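Local coordinates for protein polysaccharide Lyase Family 6 (Bacteroides cellulosilyticus, PDB 6QPS) that probably cleaves alginate as a mannuronic acid-specific, calcium-binding polysaccharide lyase of family 6, at residues 341-345 and 366-372; 394-399 and 417-421; 313-319 and 355-361; 300-304 and 346-350. One frame throughout, in Å; residues are numbered along the deposited sequence.

These contacts illustrate how a parallel beta-helix is built, each coil lying against the one before. From the N terminus, segments 300-304, 313-319 and 341-345 come first, and their partners 346-350, 355-361 and 366-372 follow in the same order. Interactions 4, 3 and 1 therefore cross, each closing its loop only after the others have opened, as expected where different sides of successive coils are paired. Interaction 2 comes later in series, joining 394-399 to the helix that begins after Tyr417. Backbone bonds and side chains connect the contacts: interaction 1 touches the other three, and Leu359 of interaction 3 packs on Phe397 and Phe399 of interaction 2, which stays clear of interaction 4.

Interaction 1: residues 341-345 and 366-372; sequences RVENV and KMPRNVR
The guanidinium of Arg341 lies flat over that of Arg369, with the group centres 3.7 Å apart and the planes only 7° from parallel, in the Arg369 conformer described here, one of two modelled, which also carries the bond to Glu343. Each of the two like charges has an acid beside it. Arg341 NH2 forms a salt bridge with Glu323, while Arg369 NH2 makes one with Glu343 OE1 at 2.9 Å, on the syn side but well out of the carboxylate plane, though nearly within that of the guanidinium. Against the other face of the Arg341 group rests Lys366 CB. A bend at chi3 (-70°) turns the end of Arg341 so that NH1 reaches a lone pair of Met367 O at 2.9 Å, though the bond is bent to 141°. A leucine in place of Arg341 would probably leave Met367 O without this donor, Glu323 without this salt bridge, and the Arg369 guanidinium freer to turn. Farther along, one water joins Glu343 OE1, Asn344 OD1 and Asn370 ND2, and Val342 CG1 meets Val371 CG2 at 3.8 Å. The backbones run parallel, with Arg369 N bonded to Val342 O and Arg372 N to Val345 O. Asn344 and Asn370 lie side by side at matching corners, both in the left-handed backbone region, a stacking of turns from coil to coil that is characteristic of the right-handed parallel beta-helix.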
# COMPACT_ATOMS: atom_id res chain seq x y z
N ARG A 341 -21.81 1.64 -5.09
CA ARG A 341 -22.05 0.62 -6.11
C ARG A 341 -20.81 0.34 -6.98
O ARG A 341 -20.11 1.25 -7.43
CB ARG A 341 -23.21 1.05 -7.02
CG ARG A 341 -23.69 -0.06 -7.95
CD ARG A 341 -24.57 0.47 -9.10
NE ARG A 341 -25.88 0.96 -8.71
CZ ARG A 341 -27.00 0.24 -8.68
NH1 ARG A 341 -26.98 -1.06 -8.97
NH2 ARG A 341 -28.15 0.81 -8.35
N VAL A 342 -20.57 -0.94 -7.23
CA VAL A 342 -19.57 -1.35 -8.21
C VAL A 342 -20.18 -1.22 -9.60
O VAL A 342 -21.19 -1.85 -9.90
CB VAL A 342 -19.09 -2.78 -7.96
CG1 VAL A 342 -18.18 -3.23 -9.10
CG2 VAL A 342 -18.36 -2.89 -6.61
N GLU A 343 -19.56 -0.41 -10.45
CA GLU A 343 -19.98 -0.38 -11.85
C GLU A 343 -18.78 -0.09 -12.74
O GLU A 343 -17.83 0.57 -12.33
CB GLU A 343 -21.18 0.52 -12.21
CG GLU A 343 -21.35 1.77 -11.47
CD GLU A 343 -22.69 2.47 -11.78
OE1 GLU A 343 -23.31 2.20 -12.83
OE2 GLU A 343 -23.13 3.30 -10.98
N ASN A 344 -18.86 -0.58 -13.97
CA ASN A 344 -17.89 -0.25 -15.02
C ASN A 344 -16.48 -0.67 -14.65
O ASN A 344 -15.53 0.11 -14.73
CB ASN A 344 -17.95 1.24 -15.39
CG ASN A 344 -19.36 1.74 -15.52
OD1 ASN A 344 -20.22 1.11 -16.17
ND2 ASN A 344 -19.63 2.89 -14.94
N VAL A 345 -16.33 -1.93 -14.24
CA VAL A 345 -15.06 -2.48 -13.79
C VAL A 345 -14.67 -3.59 -14.76
O VAL A 345 -15.47 -4.50 -15.04
CB VAL A 345 -15.15 -3.02 -12.34
CG1 VAL A 345 -13.87 -3.75 -11.95
CG2 VAL A 345 -15.42 -1.88 -11.34
N LYS A 366 -27.55 -1.97 -3.93
CA LYS A 366 -26.99 -1.53 -5.21
C LYS A 366 -26.14 -2.67 -5.75
O LYS A 366 -24.98 -2.84 -5.36
CB LYS A 366 -26.19 -0.24 -5.06
CG LYS A 366 -26.93 0.87 -4.26
CD LYS A 366 -28.29 1.23 -4.81
CE LYS A 366 -28.92 2.34 -3.96
NZ LYS A 366 -30.18 2.85 -4.56
N MET A 367 -26.73 -3.49 -6.63
CA MET A 367 -26.02 -4.63 -7.19
C MET A 367 -24.90 -4.18 -8.14
O MET A 367 -24.98 -3.11 -8.76
CB MET A 367 -27.00 -5.50 -7.99
CG MET A 367 -28.21 -6.01 -7.21
SD MET A 367 -27.78 -7.08 -5.83
CE MET A 367 -28.18 -6.00 -4.46
N PRO A 368 -23.85 -4.99 -8.30
CA PRO A 368 -22.83 -4.65 -9.30
C PRO A 368 -23.42 -4.62 -10.70
O PRO A 368 -24.28 -5.42 -11.05
CB PRO A 368 -21.79 -5.78 -9.17
CG PRO A 368 -22.10 -6.47 -7.87
CD PRO A 368 -23.55 -6.23 -7.57
N ARG A 369 -22.93 -3.67 -11.50
CA ARG A 369 -23.40 -3.46 -12.86
C ARG A 369 -22.20 -3.28 -13.78
O ARG A 369 -21.24 -2.62 -13.41
CB ARG A 369 -24.28 -2.18 -12.95
CG ARG A 369 -25.56 -2.22 -12.14
CD ARG A 369 -26.51 -1.13 -12.58
NE ARG A 369 -25.95 0.22 -12.44
CZ ARG A 369 -26.69 1.30 -12.23
NH1 ARG A 369 -28.01 1.19 -12.13
NH2 ARG A 369 -26.12 2.50 -12.11
N ASN A 370 -22.27 -3.84 -14.98
CA ASN A 370 -21.22 -3.63 -15.98
C ASN A 370 -19.84 -3.99 -15.45
O ASN A 370 -18.86 -3.24 -15.59
CB ASN A 370 -21.28 -2.21 -16.53
CG ASN A 370 -22.48 -2.01 -17.37
OD1 ASN A 370 -22.68 -2.78 -18.32
ND2 ASN A 370 -23.32 -1.05 -17.03
N VAL A 371 -19.76 -5.17 -14.85
CA VAL A 371 -18.48 -5.79 -14.50
C VAL A 371 -18.17 -6.82 -15.57
O VAL A 371 -18.99 -7.71 -15.85
CB VAL A 371 -18.54 -6.45 -13.13
CG1 VAL A 371 -17.19 -7.07 -12.76
CG2 VAL A 371 -18.95 -5.45 -12.08
N ARG A 372 -17.01 -6.71 -16.20
CA ARG A 372 -16.59 -7.70 -17.19
C ARG A 372 -15.55 -8.59 -16.54
O ARG A 372 -14.58 -8.09 -15.96
CB ARG A 372 -16.03 -7.05 -18.46
CG ARG A 372 -15.85 -8.07 -19.60
CD ARG A 372 -15.25 -7.47 -20.87
NE ARG A 372 -13.84 -7.14 -20.65
CZ ARG A 372 -12.81 -7.54 -21.39
NH1 ARG A 372 -12.99 -8.27 -22.48
NH2 ARG A 372 -11.60 -7.18 -21.02
O HOH W 1 -29.23 -2.78 -8.20
O HOH W 2 -22.19 -3.11 -6.30
O HOH W 3 -22.78 1.19 -15.26

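Interaction 2: residues 394-399 and 417-421; sequences LPGFLF and YEQVR. With ACT (acetate ion), chain E.
Two anti torsions in Gln419, chi1 at -168° and chi2 at -173°, stretch its chain straight out from the helix so that the amide arrives at the backbone of Leu394. The setting is the C-terminal part of the parallel beta-helix, where the 3-10 turn 394-396 leads into strand 397-405 and the short helix 418-422 packs beside it. Gln419 NE2 donates to Leu394 O at 3.0 Å, coming from above the carbonyl plane and not along a lone pair. The same oxygen also accepts Phe397 N at 3.0 Å, which closes the 3-10 turn from the opposite face, and so two bonds grip it from two sides. A water extends the link, accepting from Gln419 NE2 at 3.1 Å and from the backbone N of Phe399.

Beside this polar bridge the packing is apolar. Val420 CG2 sits over one face of the Phe399 ring, 4.1 Å from CE2, while Gln419 NE2 lies near the plane of that ring at its edge. Leu394 divides its two methyls between the residues of the helix start: CD2 meets Val420 CG2 at 3.9 Å, and CD1 approaches Tyr417 CG obliquely at 3.7 Å. Ile387, from strand 385-387, touches Leu394, Tyr417 and Val420 alike. Tyr417 occupies the N-cap position, and an acetate ion, probably from the crystallisation liquor, lies at this helix end, where the helix dipole would suit an anion: Glu418 N donates to its OXT at 2.9 Å in an almost straight bond of 175°.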
# COMPACT_ATOMS: atom_id res chain seq x y z
N LEU A 394 -25.98 -11.61 -11.29
CA LEU A 394 -25.41 -12.10 -12.54
C LEU A 394 -25.75 -11.25 -13.76
O LEU A 394 -24.90 -11.15 -14.66
CB LEU A 394 -25.85 -13.55 -12.78
CG LEU A 394 -25.27 -14.58 -11.82
CD1 LEU A 394 -25.97 -15.94 -12.12
CD2 LEU A 394 -23.78 -14.70 -11.94
N PRO A 395 -26.95 -10.66 -13.88
CA PRO A 395 -27.19 -9.76 -15.02
C PRO A 395 -26.19 -8.60 -15.11
O PRO A 395 -26.07 -7.98 -16.17
CB PRO A 395 -28.62 -9.25 -14.78
CG PRO A 395 -29.27 -10.36 -13.95
CD PRO A 395 -28.16 -10.86 -13.05
N GLY A 396 -25.50 -8.28 -14.02
CA GLY A 396 -24.52 -7.21 -14.03
C GLY A 396 -23.13 -7.63 -14.44
O GLY A 396 -22.23 -6.77 -14.52
N PHE A 397 -22.92 -8.91 -14.76
CA PHE A 397 -21.62 -9.45 -15.14
C PHE A 397 -21.66 -9.96 -16.58
O PHE A 397 -22.65 -10.54 -17.03
CB PHE A 397 -21.23 -10.64 -14.23
CG PHE A 397 -20.67 -10.25 -12.90
CD1 PHE A 397 -21.49 -9.83 -11.87
CD2 PHE A 397 -19.31 -10.32 -12.66
CE1 PHE A 397 -20.97 -9.45 -10.65
CE2 PHE A 397 -18.79 -9.93 -11.44
CZ PHE A 397 -19.59 -9.50 -10.44
N LEU A 398 -20.57 -9.77 -17.29
CA LEU A 398 -20.31 -10.46 -18.55
C LEU A 398 -19.14 -11.39 -18.28
O LEU A 398 -18.03 -10.92 -18.00
CB LEU A 398 -19.97 -9.45 -19.65
CG LEU A 398 -19.42 -10.02 -20.97
CD1 LEU A 398 -20.41 -10.98 -21.61
CD2 LEU A 398 -19.07 -8.90 -21.95
N PHE A 399 -19.39 -12.70 -18.30
CA PHE A 399 -18.34 -13.71 -18.14
C PHE A 399 -17.96 -14.18 -19.53
O PHE A 399 -18.81 -14.74 -20.25
CB PHE A 399 -18.82 -14.91 -17.32
CG PHE A 399 -19.26 -14.59 -15.93
CD1 PHE A 399 -18.36 -14.56 -14.88
CD2 PHE A 399 -20.59 -14.36 -15.66
CE1 PHE A 399 -18.77 -14.27 -13.58
CE2 PHE A 399 -21.02 -14.10 -14.36
CZ PHE A 399 -20.10 -14.03 -13.33
N TYR A 417 -25.49 -22.01 -12.39
CA TYR A 417 -25.86 -20.87 -13.22
C TYR A 417 -25.30 -21.06 -14.62
O TYR A 417 -24.08 -21.07 -14.81
CB TYR A 417 -25.37 -19.57 -12.59
CG TYR A 417 -25.82 -19.48 -11.16
CD1 TYR A 417 -27.17 -19.37 -10.85
CD2 TYR A 417 -24.92 -19.57 -10.11
CE1 TYR A 417 -27.61 -19.34 -9.55
CE2 TYR A 417 -25.36 -19.53 -8.78
CZ TYR A 417 -26.70 -19.42 -8.52
OH TYR A 417 -27.16 -19.37 -7.22
N GLU A 418 -26.21 -21.18 -15.59
CA GLU A 418 -25.79 -21.35 -16.98
C GLU A 418 -24.91 -20.21 -17.46
O GLU A 418 -23.97 -20.43 -18.23
CB GLU A 418 -27.03 -21.48 -17.88
CG GLU A 418 -26.70 -21.61 -19.36
CD GLU A 418 -27.93 -21.83 -20.21
OE1 GLU A 418 -28.97 -21.20 -19.93
OE2 GLU A 418 -27.86 -22.64 -21.16
N GLN A 419 -25.21 -18.98 -17.04
CA GLN A 419 -24.41 -17.84 -17.48
C GLN A 419 -22.96 -18.01 -17.06
O GLN A 419 -22.04 -17.68 -17.82
CB GLN A 419 -25.03 -16.56 -16.92
CG GLN A 419 -24.46 -15.31 -17.53
CD GLN A 419 -24.95 -14.04 -16.86
OE1 GLN A 419 -26.06 -13.99 -16.31
NE2 GLN A 419 -24.12 -13.00 -16.91
N VAL A 420 -22.73 -18.57 -15.87
CA VAL A 420 -21.37 -18.84 -15.41
C VAL A 420 -20.76 -20.00 -16.19
O VAL A 420 -19.62 -19.92 -16.66
CB VAL A 420 -21.36 -19.11 -13.89
CG1 VAL A 420 -19.95 -19.46 -13.43
CG2 VAL A 420 -21.90 -17.90 -13.14
N ARG A 421 -21.49 -21.11 -16.32
CA ARG A 421 -20.97 -22.24 -17.07
C ARG A 421 -20.56 -21.84 -18.48
O ARG A 421 -19.53 -22.29 -18.98
CB ARG A 421 -22.01 -23.36 -17.11
CG ARG A 421 -22.32 -23.98 -15.75
CD ARG A 421 -23.12 -25.29 -15.82
NE ARG A 421 -24.32 -25.19 -16.66
CZ ARG A 421 -25.53 -24.86 -16.23
NH1 ARG A 421 -25.76 -24.60 -14.94
NH2 ARG A 421 -26.54 -24.82 -17.10
C ACT E . -29.50 -20.43 -14.12
O ACT E . -29.06 -19.30 -13.81
OXT ACT E . -29.08 -21.25 -15.00
CH3 ACT E . -30.75 -20.85 -13.33
O HOH W 4 -22.10 -13.52 -19.20

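Interaction 3: residues 313-319 and 355-361; sequences FGLLVRV and SSLELGS
Leu316 and Glu358 lie side by side and point the same way, the leucine CD1 lying alongside the carboxylate, 3.6 Å from Glu358 OE2. That oxygen is held by Ser361 OG, which donates to its anti side at 2.8 Å and itself rests against Leu316 CD2. The acid is thereby steadied from its own segment, past the corner at Gly360, while an aliphatic neighbour flanks it. On the other face of the strands the side chains are wholly apolar. Val317 and Leu359 meet at an angle, CG2 to CD2 at 3.9 Å, and Leu357 CD2 reaches Leu315 CB at 3.8 Å; both leucines of the second strand have CG beside the backbone N, which tips a methyl back toward the preceding coil. At the corner, Ser356 OG accepts a bond from Gly314 N at 3.2 Å, and a CB on Gly314 would run into Ser356 O. The strands diverge by just 2°, the parallel stacking expected of a beta-helix wall. Strand 291-295 continues this wall beyond 313-318, and strand 385-387 does so beyond 357-361. Across the interior, Leu315 meets Ile347 and Phe352 of strand 345-353, and both Leu315 and Leu357 meet Phe373 of strand 371-379.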
# COMPACT_ATOMS: atom_id res chain seq x y z
N PHE A 313 -10.35 -14.38 0.52
CA PHE A 313 -10.99 -14.23 -0.79
C PHE A 313 -9.87 -14.00 -1.79
O PHE A 313 -8.85 -13.40 -1.45
CB PHE A 313 -12.04 -13.09 -0.90
CG PHE A 313 -11.50 -11.75 -0.54
CD1 PHE A 313 -10.83 -10.97 -1.46
CD2 PHE A 313 -11.63 -11.27 0.76
CE1 PHE A 313 -10.30 -9.77 -1.08
CE2 PHE A 313 -11.10 -10.06 1.12
CZ PHE A 313 -10.42 -9.33 0.21
N GLY A 314 -10.06 -14.46 -3.03
CA GLY A 314 -9.15 -14.14 -4.12
C GLY A 314 -9.58 -12.85 -4.80
O GLY A 314 -8.79 -11.92 -4.98
N LEU A 315 -10.86 -12.80 -5.17
CA LEU A 315 -11.53 -11.61 -5.69
C LEU A 315 -12.84 -11.48 -4.95
O LEU A 315 -13.60 -12.45 -4.88
CB LEU A 315 -11.84 -11.73 -7.18
CG LEU A 315 -12.61 -10.54 -7.76
CD1 LEU A 315 -11.80 -9.27 -7.85
CD2 LEU A 315 -13.16 -10.94 -9.15
N LEU A 316 -13.15 -10.29 -4.43
CA LEU A 316 -14.45 -10.00 -3.85
C LEU A 316 -15.04 -8.79 -4.55
O LEU A 316 -14.37 -7.75 -4.64
CB LEU A 316 -14.33 -9.77 -2.34
CG LEU A 316 -15.63 -9.73 -1.54
CD1 LEU A 316 -15.39 -10.16 -0.09
CD2 LEU A 316 -16.29 -8.36 -1.60
N VAL A 317 -16.26 -8.93 -5.07
CA VAL A 317 -17.00 -7.82 -5.70
C VAL A 317 -18.26 -7.59 -4.87
O VAL A 317 -19.15 -8.44 -4.81
CB VAL A 317 -17.33 -8.10 -7.17
CG1 VAL A 317 -18.07 -6.88 -7.78
CG2 VAL A 317 -16.05 -8.39 -7.97
N ARG A 318 -18.34 -6.43 -4.21
CA ARG A 318 -19.33 -6.18 -3.18
C ARG A 318 -20.55 -5.44 -3.73
O ARG A 318 -20.45 -4.66 -4.67
CB ARG A 318 -18.70 -5.31 -2.09
CG ARG A 318 -19.41 -5.38 -0.73
CD ARG A 318 -19.00 -4.24 0.20
NE ARG A 318 -19.56 -4.35 1.56
CZ ARG A 318 -20.77 -3.95 1.92
NH1 ARG A 318 -21.60 -3.41 1.04
NH2 ARG A 318 -21.16 -4.10 3.18
N VAL A 319 -21.70 -5.68 -3.10
CA VAL A 319 -22.84 -4.78 -3.30
C VAL A 319 -22.53 -3.43 -2.67
O VAL A 319 -21.65 -3.30 -1.81
CB VAL A 319 -24.15 -5.35 -2.72
CG1 VAL A 319 -24.51 -6.67 -3.37
CG2 VAL A 319 -24.08 -5.48 -1.19
N SER A 355 -7.59 -19.85 -5.03
CA SER A 355 -8.07 -18.60 -4.44
C SER A 355 -9.48 -18.33 -4.95
O SER A 355 -9.76 -18.46 -6.14
CB SER A 355 -7.14 -17.45 -4.87
OG SER A 355 -5.80 -17.69 -4.44
N SER A 356 -10.37 -17.92 -4.04
CA SER A 356 -11.81 -17.91 -4.32
C SER A 356 -12.25 -16.70 -5.17
O SER A 356 -11.58 -15.65 -5.25
CB SER A 356 -12.60 -17.85 -3.02
OG SER A 356 -12.46 -16.53 -2.50
N LEU A 357 -13.44 -16.85 -5.78
CA LEU A 357 -14.19 -15.75 -6.39
C LEU A 357 -15.46 -15.58 -5.57
O LEU A 357 -16.23 -16.54 -5.43
CB LEU A 357 -14.54 -16.05 -7.85
CG LEU A 357 -13.36 -16.30 -8.77
CD1 LEU A 357 -13.85 -16.73 -10.16
CD2 LEU A 357 -12.44 -15.11 -8.88
N GLU A 358 -15.71 -14.38 -5.05
CA GLU A 358 -16.88 -14.11 -4.22
C GLU A 358 -17.59 -12.90 -4.81
O GLU A 358 -17.05 -11.79 -4.74
CB GLU A 358 -16.46 -13.88 -2.77
CG GLU A 358 -17.61 -13.61 -1.85
CD GLU A 358 -17.19 -13.44 -0.39
OE1 GLU A 358 -16.18 -14.05 0.05
OE2 GLU A 358 -17.88 -12.68 0.31
N LEU A 359 -18.77 -13.11 -5.38
CA LEU A 359 -19.45 -12.09 -6.17
C LEU A 359 -20.82 -11.77 -5.59
O LEU A 359 -21.68 -12.65 -5.50
CB LEU A 359 -19.61 -12.54 -7.62
CG LEU A 359 -18.36 -13.11 -8.29
CD1 LEU A 359 -18.69 -13.58 -9.71
CD2 LEU A 359 -17.23 -12.08 -8.27
N GLY A 360 -21.03 -10.50 -5.23
CA GLY A 360 -22.33 -10.06 -4.78
C GLY A 360 -22.58 -10.07 -3.29
O GLY A 360 -23.72 -9.84 -2.87
N SER A 361 -21.56 -10.30 -2.47
CA SER A 361 -21.74 -10.29 -1.03
C SER A 361 -21.75 -8.86 -0.49
O SER A 361 -21.48 -7.89 -1.20
CB SER A 361 -20.64 -11.10 -0.36
OG SER A 361 -19.38 -10.57 -0.68

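Interaction 4: residues 300-304 and 346-350; sequences HTVYD and DIAYN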
# COMPACT_ATOMS: atom_id res chain seq x y z
N HIS A 300 -12.73 0.92 -12.18
CA HIS A 300 -11.39 0.35 -12.06
C HIS A 300 -11.07 -0.58 -13.23
O HIS A 300 -11.95 -1.18 -13.85
CB HIS A 300 -11.24 -0.45 -10.76
CG HIS A 300 -11.89 0.19 -9.57
ND1 HIS A 300 -11.48 1.41 -9.04
CD2 HIS A 300 -12.93 -0.22 -8.82
CE1 HIS A 300 -12.26 1.69 -8.01
NE2 HIS A 300 -13.13 0.72 -7.85
N THR A 301 -9.77 -0.69 -13.52
CA THR A 301 -9.24 -1.65 -14.49
C THR A 301 -8.27 -2.57 -13.77
O THR A 301 -7.31 -2.10 -13.15
CB THR A 301 -8.60 -0.92 -15.67
OG1 THR A 301 -9.56 -0.04 -16.28
CG2 THR A 301 -8.13 -1.92 -16.72
N VAL A 302 -8.53 -3.88 -13.82
CA VAL A 302 -7.83 -4.89 -13.01
C VAL A 302 -7.29 -5.94 -13.98
O VAL A 302 -8.05 -6.77 -14.49
CB VAL A 302 -8.79 -5.52 -12.00
CG1 VAL A 302 -8.09 -6.56 -11.16
CG2 VAL A 302 -9.46 -4.46 -11.12
N TYR A 303 -5.98 -5.88 -14.25
CA TYR A 303 -5.35 -6.62 -15.34
C TYR A 303 -4.07 -7.31 -14.91
O TYR A 303 -3.21 -6.70 -14.27
CB TYR A 303 -5.03 -5.60 -16.46
CG TYR A 303 -4.13 -6.09 -17.57
CD1 TYR A 303 -4.53 -7.14 -18.37
CD2 TYR A 303 -2.89 -5.50 -17.83
CE1 TYR A 303 -3.73 -7.62 -19.38
CE2 TYR A 303 -2.09 -5.94 -18.86
CZ TYR A 303 -2.52 -7.01 -19.64
OH TYR A 303 -1.74 -7.49 -20.67
N ASP A 304 -3.90 -8.57 -15.32
CA ASP A 304 -2.62 -9.30 -15.21
C ASP A 304 -2.19 -9.57 -13.77
O ASP A 304 -1.00 -9.78 -13.53
CB ASP A 304 -1.52 -8.57 -16.02
CG ASP A 304 -0.28 -9.42 -16.27
OD1 ASP A 304 -0.45 -10.61 -16.62
OD2 ASP A 304 0.83 -8.88 -16.14
N ASP A 346 -13.45 -3.51 -15.30
CA ASP A 346 -12.90 -4.50 -16.22
C ASP A 346 -11.91 -5.38 -15.47
O ASP A 346 -10.91 -4.88 -14.95
CB ASP A 346 -12.19 -3.75 -17.36
CG ASP A 346 -11.63 -4.67 -18.43
OD1 ASP A 346 -12.19 -5.77 -18.66
OD2 ASP A 346 -10.61 -4.30 -19.05
N ILE A 347 -12.19 -6.69 -15.41
CA ILE A 347 -11.38 -7.68 -14.71
C ILE A 347 -10.92 -8.69 -15.74
O ILE A 347 -11.66 -9.62 -16.10
CB ILE A 347 -12.14 -8.33 -13.55
CG1 ILE A 347 -12.75 -7.24 -12.64
CG2 ILE A 347 -11.22 -9.25 -12.78
CD1 ILE A 347 -13.64 -7.72 -11.49
N ALA A 348 -9.68 -8.52 -16.26
CA ALA A 348 -9.19 -9.24 -17.42
C ALA A 348 -7.79 -9.82 -17.23
O ALA A 348 -6.88 -9.16 -16.73
CB ALA A 348 -9.19 -8.30 -18.62
N TYR A 349 -7.61 -11.04 -17.71
CA TYR A 349 -6.28 -11.64 -17.87
C TYR A 349 -5.57 -11.82 -16.53
O TYR A 349 -4.35 -11.71 -16.45
CB TYR A 349 -5.40 -10.89 -18.92
CG TYR A 349 -5.80 -11.20 -20.35
CD1 TYR A 349 -5.41 -12.37 -20.95
CD2 TYR A 349 -6.61 -10.32 -21.10
CE1 TYR A 349 -5.79 -12.70 -22.24
CE2 TYR A 349 -7.01 -10.64 -22.42
CZ TYR A 349 -6.60 -11.85 -22.98
OH TYR A 349 -6.95 -12.25 -24.25
N ASN A 350 -6.33 -12.08 -15.47
CA ASN A 350 -5.80 -12.38 -14.15
C ASN A 350 -5.79 -13.89 -13.94
O ASN A 350 -6.41 -14.65 -14.68
CB ASN A 350 -6.67 -11.74 -13.07
CG ASN A 350 -6.83 -10.23 -13.26
OD1 ASN A 350 -5.97 -9.45 -12.89
ND2 ASN A 350 -7.96 -9.82 -13.83
O HOH W 5 -1.96 -11.81 -18.42
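The ring of Tyr303 presents its edge to Ala348 O, which lies near the ring plane 3.5 Å from CD1, while one face is covered by CB of the next residue, Asp304. Tyr349 CB comes to the same ring obliquely, 3.7 Å from CE1, and the Tyr349 ring leads away to stack on His375. The third flat group, the amide of Asn350, points its edge at the neighbouring strand: ND2 donates to Val302 O at 3.1 Å, with the acceptor close to the amide plane and the bond nearly straight at 167°, though it descends on the carbonyl from 51° above its plane. A chi1 of -56° sets CG beside the backbone N and swings the amide across to this oxygen.

Val302 O also takes the sheet bond from Ala348 N at 3.0 Å, and Val302 N in turn donates to Asp346 O at 2.8 Å, in the regular pattern of parallel strands. Inward, Val302 packs loosely on Ile347; on the outer face Asp346 makes a salt bridge with Arg372. Beyond the strands, a water donates to both Asp304 OD1 and Tyr349 O. An alanine in place of Asn350 would remove both amide atoms, and is likely to leave Val302 O with its strand bond alone and Asn305 N without its side-chain acceptor. Asn376 plays the equivalent part one coil on, for Ile347 O through ND2 and Asn350 N through OD1. The chemistry thus implies that the Asn350 amide adds a second bond to a carbonyl already paired in the sheet and satisfies the N-H of Asn305 at the turn.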